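Local structure of lipoprotein (Mycoplasma mycoides subsp. capri, 7ADK) at residues S166-Y171 with P612-P617; D221-A224 with D230-Y233. The protein probably cleaves peptide bonds as a DUF31-type peptidase of the PA clan, and is found here in complex with a second, different protein. One frame throughout, in Å; residues are numbered along the deposited sequence.

Contact 1. Residues S166-Y171 with P612-P617; sequences SGYDEY and PLDFDP
Tyr168 OH donates a hydrogen bond to Asp614 OD2 at 2.7 Å, the one bond between helical residues 166-171 and the irregular segment 612-617. The two side chains approach from opposite directions. The oxygen lies at the edge of the phenol, close to the ring plane, with Tyr168 CE2 3.3 Å from Asp614 OD2. Ring and carboxylate stand almost perpendicular (87°), and the hydroxyl reaches the carboxylate from above its plane rather than from within it. With Tyr168 CG anti to the backbone N (chi1 172°), the ring extends away from the helix to reach the loop. Beside this bond, Leu613 carries the apolar half of the contact. Its CD1 meets the rim of the Tyr171 ring near the ring plane, 3.5 Å from Tyr171 CD2, and the two side chains cross at about a right angle. Leu613 CB lies 3.9 Å from Tyr168 OH, so this one leucine touches both tyrosines. A second carboxylate, with Asp169 OD1 5.9 Å from Asp614 OD2, could make the ionised form of Asp614 somewhat less favourable, whereas the phenol's hydrogen bond probably favours it. Phe159 stacks on Tyr168 and Phe162 meets both tyrosines edge-to-face, while Asp169 and Asp614 each pack against an aromatic side chain of the other protein chain. The contact thus joins helix 165-173, near the start of the modelled chain, to the long connection between helices 603-606 and 651-655, while helix 176-192 supplies Asp183, which bonds to the Tyr171 hydroxyl.

Contact 2. Residues D221-A224 with D230-Y233; sequences DDQA and DTYY
Gln223 CG stands anti to the backbone N (chi1 -160°) with the chain extended beyond it, which carries the amide from the helix to Thr231; there a chi1 of 63° turns CG2 to the backbone N side, facing the same helical turn. Gln223 OE1 accepts a weak hydrogen bond from Thr231 N, 2.9 Å long but bent to 128° at the hydrogen. The methyl rests on the helix backbone: Thr231 CG2 is 3.6 Å from Ala224 CA and 3.9 Å from Ala224 CB. On its other branch, Thr231 OG1 donates to Asp230 O at 2.7 Å from above the carbonyl plane, a bond local to the loop. Tyr232 lays one ring face over its own neighbour, with Thr231 CB 3.5 Å above the plane and offset toward the rim. That ring also stacks with Phe220 at the start of helix 220-226. Ala224 O is held by Asn197, and the Asp230 backbone bonds to Ile717 of helix 715-719. The chain leaving helix 220-226 swings back so that Thr231 meets Ala224, then leads away: a local helix-to-loop contact in which a helix side chain accepts weakly from a backbone N-H of the loop that follows, within the helix-and-loop region that precedes strand 289-293.

How the contacts relate
Both contacts set a short helix against an irregular segment, but they span very different stretches of chain. Contact 1 closes a loop of more than 400 residues, bringing helix 165-173 to the loop between helices 603-606 and 651-655, and contact 2, nested inside that loop, ties a helix to the chain a few residues on. Contact 1 is the more buried and relies on aromatic rings, a leucine and a phenol-carboxylate bond, next to the partner protein. Contact 2 is partly buried, untouched by that partner, and mixes a weak amide-to-backbone bond with methyl packing. The centres of contact 1 and contact 2 are about 33 Å apart and their nearest atoms about 15 Å apart; they share no helix.

Contact 1. Residues S166-Y171 with P612-P617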
loop_
_atom_site.group_PDB
_atom_site.type_symbol
_atom_site.label_atom_id
_atom_site.label_comp_id
_atom_site.label_asym_id
_atom_site.label_seq_id
_atom_site.Cartn_x
_atom_site.Cartn_y
_atom_site.Cartn_z
ATOM N N SER B 166 39.231 -3.233 7.450
ATOM C CA SER B 166 40.305 -4.231 7.626
ATOM C C SER B 166 39.841 -5.483 8.373
ATOM O O SER B 166 40.327 -6.584 8.119
ATOM C CB SER B 166 41.467 -3.594 8.387
ATOM O OG SER B 166 41.029 -3.089 9.629
ATOM N N GLY B 167 38.887 -5.325 9.290
ATOM C CA GLY B 167 38.267 -6.386 10.066
ATOM C C GLY B 167 37.139 -7.087 9.315
ATOM O O GLY B 167 36.988 -8.297 9.434
ATOM N N TYR B 168 36.434 -6.376 8.441
ATOM C CA TYR B 168 35.543 -7.004 7.472
ATOM C C TYR B 168 36.306 -7.862 6.447
ATOM O O TYR B 168 35.926 -9.010 6.229
ATOM C CB TYR B 168 34.665 -5.937 6.816
ATOM C CG TYR B 168 33.851 -6.470 5.659
ATOM C CD1 TYR B 168 32.710 -7.257 5.896
ATOM C CD2 TYR B 168 34.274 -6.218 4.344
ATOM C CE1 TYR B 168 31.998 -7.799 4.815
ATOM C CE2 TYR B 168 33.566 -6.754 3.265
ATOM C CZ TYR B 168 32.431 -7.552 3.499
ATOM O OH TYR B 168 31.778 -8.104 2.452
ATOM N N ASP B 169 37.419 -7.379 5.877
ATOM C CA ASP B 169 38.230 -8.155 4.930
ATOM C C ASP B 169 38.641 -9.520 5.482
ATOM O O ASP B 169 38.549 -10.517 4.771
ATOM C CB ASP B 169 39.497 -7.380 4.533
ATOM C CG ASP B 169 39.333 -6.398 3.377
ATOM O OD1 ASP B 169 38.343 -6.474 2.628
ATOM O OD2 ASP B 169 40.262 -5.597 3.151
ATOM N N GLU B 170 39.063 -9.620 6.741
ATOM C CA GLU B 170 39.382 -10.933 7.320
ATOM C C GLU B 170 38.137 -11.812 7.543
ATOM O O GLU B 170 38.228 -13.024 7.382
ATOM C CB GLU B 170 40.244 -10.801 8.578
ATOM C CG GLU B 170 39.562 -10.100 9.749
ATOM C CD GLU B 170 40.261 -10.357 11.081
ATOM O OE1 GLU B 170 39.608 -10.865 12.020
ATOM O OE2 GLU B 170 41.475 -10.090 11.185
ATOM N N TYR B 171 36.960 -11.247 7.822
ATOM C CA TYR B 171 35.708 -12.004 7.875
ATOM C C TYR B 171 35.333 -12.560 6.493
ATOM O O TYR B 171 34.870 -13.697 6.382
ATOM C CB TYR B 171 34.595 -11.158 8.505
ATOM C CG TYR B 171 33.336 -11.938 8.828
ATOM C CD1 TYR B 171 33.087 -12.438 10.118
ATOM C CD2 TYR B 171 32.401 -12.172 7.811
ATOM C CE1 TYR B 171 31.913 -13.165 10.386
ATOM C CE2 TYR B 171 31.248 -12.925 8.065
ATOM C CZ TYR B 171 30.988 -13.409 9.358
ATOM O OH TYR B 171 29.846 -14.107 9.571
ATOM N N PRO B 612 28.991 -16.034 -1.700
ATOM C CA PRO B 612 30.007 -15.090 -1.252
ATOM C C PRO B 612 29.338 -13.878 -0.586
ATOM O O PRO B 612 28.251 -13.473 -0.988
ATOM C CB PRO B 612 30.752 -14.710 -2.524
ATOM C CG PRO B 612 29.696 -14.788 -3.609
ATOM C CD PRO B 612 28.783 -15.907 -3.130
ATOM N N LEU B 613 29.963 -13.259 0.422
ATOM C CA LEU B 613 29.406 -12.054 1.062
ATOM C C LEU B 613 29.406 -10.859 0.102
ATOM O O LEU B 613 28.488 -10.043 0.109
ATOM C CB LEU B 613 30.202 -11.664 2.311
ATOM C CG LEU B 613 30.372 -12.756 3.367
ATOM C CD1 LEU B 613 31.293 -12.249 4.467
ATOM C CD2 LEU B 613 29.050 -13.202 3.984
ATOM N N ASP B 614 30.443 -10.778 -0.730
ATOM C CA ASP B 614 30.666 -9.803 -1.782
ATOM C C ASP B 614 31.456 -10.422 -2.937
ATOM O O ASP B 614 32.143 -11.434 -2.790
ATOM C CB ASP B 614 31.393 -8.572 -1.239
ATOM C CG ASP B 614 32.687 -8.850 -0.471
ATOM O OD1 ASP B 614 33.238 -9.972 -0.480
ATOM O OD2 ASP B 614 33.155 -7.900 0.184
ATOM N N PHE B 615 31.383 -9.812 -4.110
ATOM C CA PHE B 615 32.093 -10.235 -5.310
ATOM C C PHE B 615 32.379 -9.012 -6.175
ATOM O O PHE B 615 31.778 -7.960 -5.972
ATOM C CB PHE B 615 31.292 -11.315 -6.056
ATOM C CG PHE B 615 30.129 -10.841 -6.903
ATOM C CD1 PHE B 615 29.027 -10.201 -6.321
ATOM C CD2 PHE B 615 30.127 -11.089 -8.283
ATOM C CE1 PHE B 615 27.950 -9.780 -7.110
ATOM C CE2 PHE B 615 29.038 -10.694 -9.069
ATOM C CZ PHE B 615 27.961 -10.025 -8.487
ATOM N N ASP B 616 33.294 -9.121 -7.133
ATOM C CA ASP B 616 33.511 -8.095 -8.143
ATOM C C ASP B 616 32.548 -8.305 -9.329
ATOM O O ASP B 616 32.734 -9.241 -10.109
ATOM C CB ASP B 616 34.976 -8.128 -8.569
ATOM C CG ASP B 616 35.363 -6.969 -9.482
ATOM O OD1 ASP B 616 34.477 -6.242 -9.985
ATOM O OD2 ASP B 616 36.577 -6.796 -9.727
ATOM N N PRO B 617 31.511 -7.471 -9.535
ATOM C CA PRO B 617 30.576 -7.660 -10.645
ATOM C C PRO B 617 31.210 -7.378 -12.008
ATOM O O PRO B 617 30.675 -7.785 -13.034
ATOM C CB PRO B 617 29.424 -6.707 -10.356
ATOM C CG PRO B 617 30.072 -5.589 -9.558
ATOM C CD PRO B 617 31.142 -6.303 -8.755
#

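Contact 2. Residues D221-A224 with D230-Y233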
loop_
_atom_site.group_PDB
_atom_site.type_symbol
_atom_site.label_atom_id
_atom_site.label_comp_id
_atom_site.label_asym_id
_atom_site.label_seq_id
_atom_site.Cartn_x
_atom_site.Cartn_y
_atom_site.Cartn_z
ATOM N N ASP B 221 27.560 -24.449 27.531
ATOM C CA ASP B 221 26.966 -23.368 28.335
ATOM C C ASP B 221 26.354 -22.230 27.490
ATOM O O ASP B 221 25.420 -21.569 27.936
ATOM C CB ASP B 221 28.023 -22.794 29.273
ATOM C CG ASP B 221 27.429 -21.728 30.191
ATOM O OD1 ASP B 221 26.501 -22.042 30.965
ATOM O OD2 ASP B 221 27.892 -20.574 30.150
ATOM N N ASP B 222 26.849 -22.001 26.269
ATOM C CA ASP B 222 26.207 -21.101 25.311
ATOM C C ASP B 222 24.875 -21.708 24.864
ATOM O O ASP B 222 23.834 -21.068 24.920
ATOM C CB ASP B 222 27.070 -20.831 24.071
ATOM C CG ASP B 222 28.391 -20.093 24.279
ATOM O OD1 ASP B 222 28.704 -19.645 25.405
ATOM O OD2 ASP B 222 29.116 -19.946 23.273
ATOM N N GLN B 223 24.887 -22.981 24.494
ATOM C CA GLN B 223 23.739 -23.726 23.989
ATOM C C GLN B 223 22.571 -23.761 24.978
ATOM O O GLN B 223 21.419 -23.754 24.566
ATOM C CB GLN B 223 24.199 -25.148 23.641
ATOM C CG GLN B 223 23.248 -25.825 22.681
ATOM C CD GLN B 223 23.303 -27.331 22.736
ATOM O OE1 GLN B 223 22.353 -27.981 23.120
ATOM N NE2 GLN B 223 24.407 -27.943 22.403
ATOM N N ALA B 224 22.845 -23.729 26.280
ATOM C CA ALA B 224 21.834 -23.631 27.321
ATOM C C ALA B 224 21.065 -22.301 27.304
ATOM O O ALA B 224 20.016 -22.225 27.943
ATOM C CB ALA B 224 22.514 -23.873 28.659
ATOM N N ASP B 230 18.123 -28.414 23.606
ATOM C CA ASP B 230 18.088 -29.623 24.445
ATOM C C ASP B 230 19.342 -29.888 25.289
ATOM O O ASP B 230 19.246 -30.564 26.314
ATOM C CB ASP B 230 17.769 -30.873 23.614
ATOM C CG ASP B 230 16.268 -31.055 23.403
ATOM O OD1 ASP B 230 15.565 -30.033 23.273
ATOM O OD2 ASP B 230 15.795 -32.209 23.430
ATOM N N THR B 231 20.515 -29.351 24.939
ATOM C CA THR B 231 21.738 -29.539 25.739
ATOM C C THR B 231 22.016 -31.028 26.032
ATOM O O THR B 231 22.235 -31.816 25.117
ATOM C CB THR B 231 21.744 -28.618 26.982
ATOM O OG1 THR B 231 20.695 -28.913 27.877
ATOM C CG2 THR B 231 21.642 -27.145 26.646
ATOM N N TYR B 232 22.051 -31.401 27.306
ATOM C CA TYR B 232 22.615 -32.639 27.825
ATOM C C TYR B 232 21.967 -32.939 29.188
ATOM O O TYR B 232 21.534 -32.025 29.891
ATOM C CB TYR B 232 24.135 -32.415 27.934
ATOM C CG TYR B 232 24.543 -31.076 28.540
ATOM C CD1 TYR B 232 24.442 -30.861 29.924
ATOM C CD2 TYR B 232 24.926 -30.015 27.701
ATOM C CE1 TYR B 232 24.718 -29.593 30.470
ATOM C CE2 TYR B 232 25.180 -28.744 28.242
ATOM C CZ TYR B 232 25.103 -28.535 29.625
ATOM O OH TYR B 232 25.365 -27.303 30.128
ATOM N N TYR B 233 21.912 -34.205 29.603
ATOM C CA TYR B 233 21.636 -34.571 30.998
ATOM C C TYR B 233 22.387 -35.858 31.334
ATOM O O TYR B 233 22.286 -36.845 30.606
ATOM C CB TYR B 233 20.134 -34.707 31.262
ATOM C CG TYR B 233 19.812 -34.986 32.715
ATOM C CD1 TYR B 233 19.831 -33.929 33.644
ATOM C CD2 TYR B 233 19.552 -36.299 33.150
ATOM C CE1 TYR B 233 19.564 -34.190 35.002
ATOM C CE2 TYR B 233 19.291 -36.559 34.509
ATOM C CZ TYR B 233 19.286 -35.503 35.439
ATOM O OH TYR B 233 19.022 -35.739 36.747
#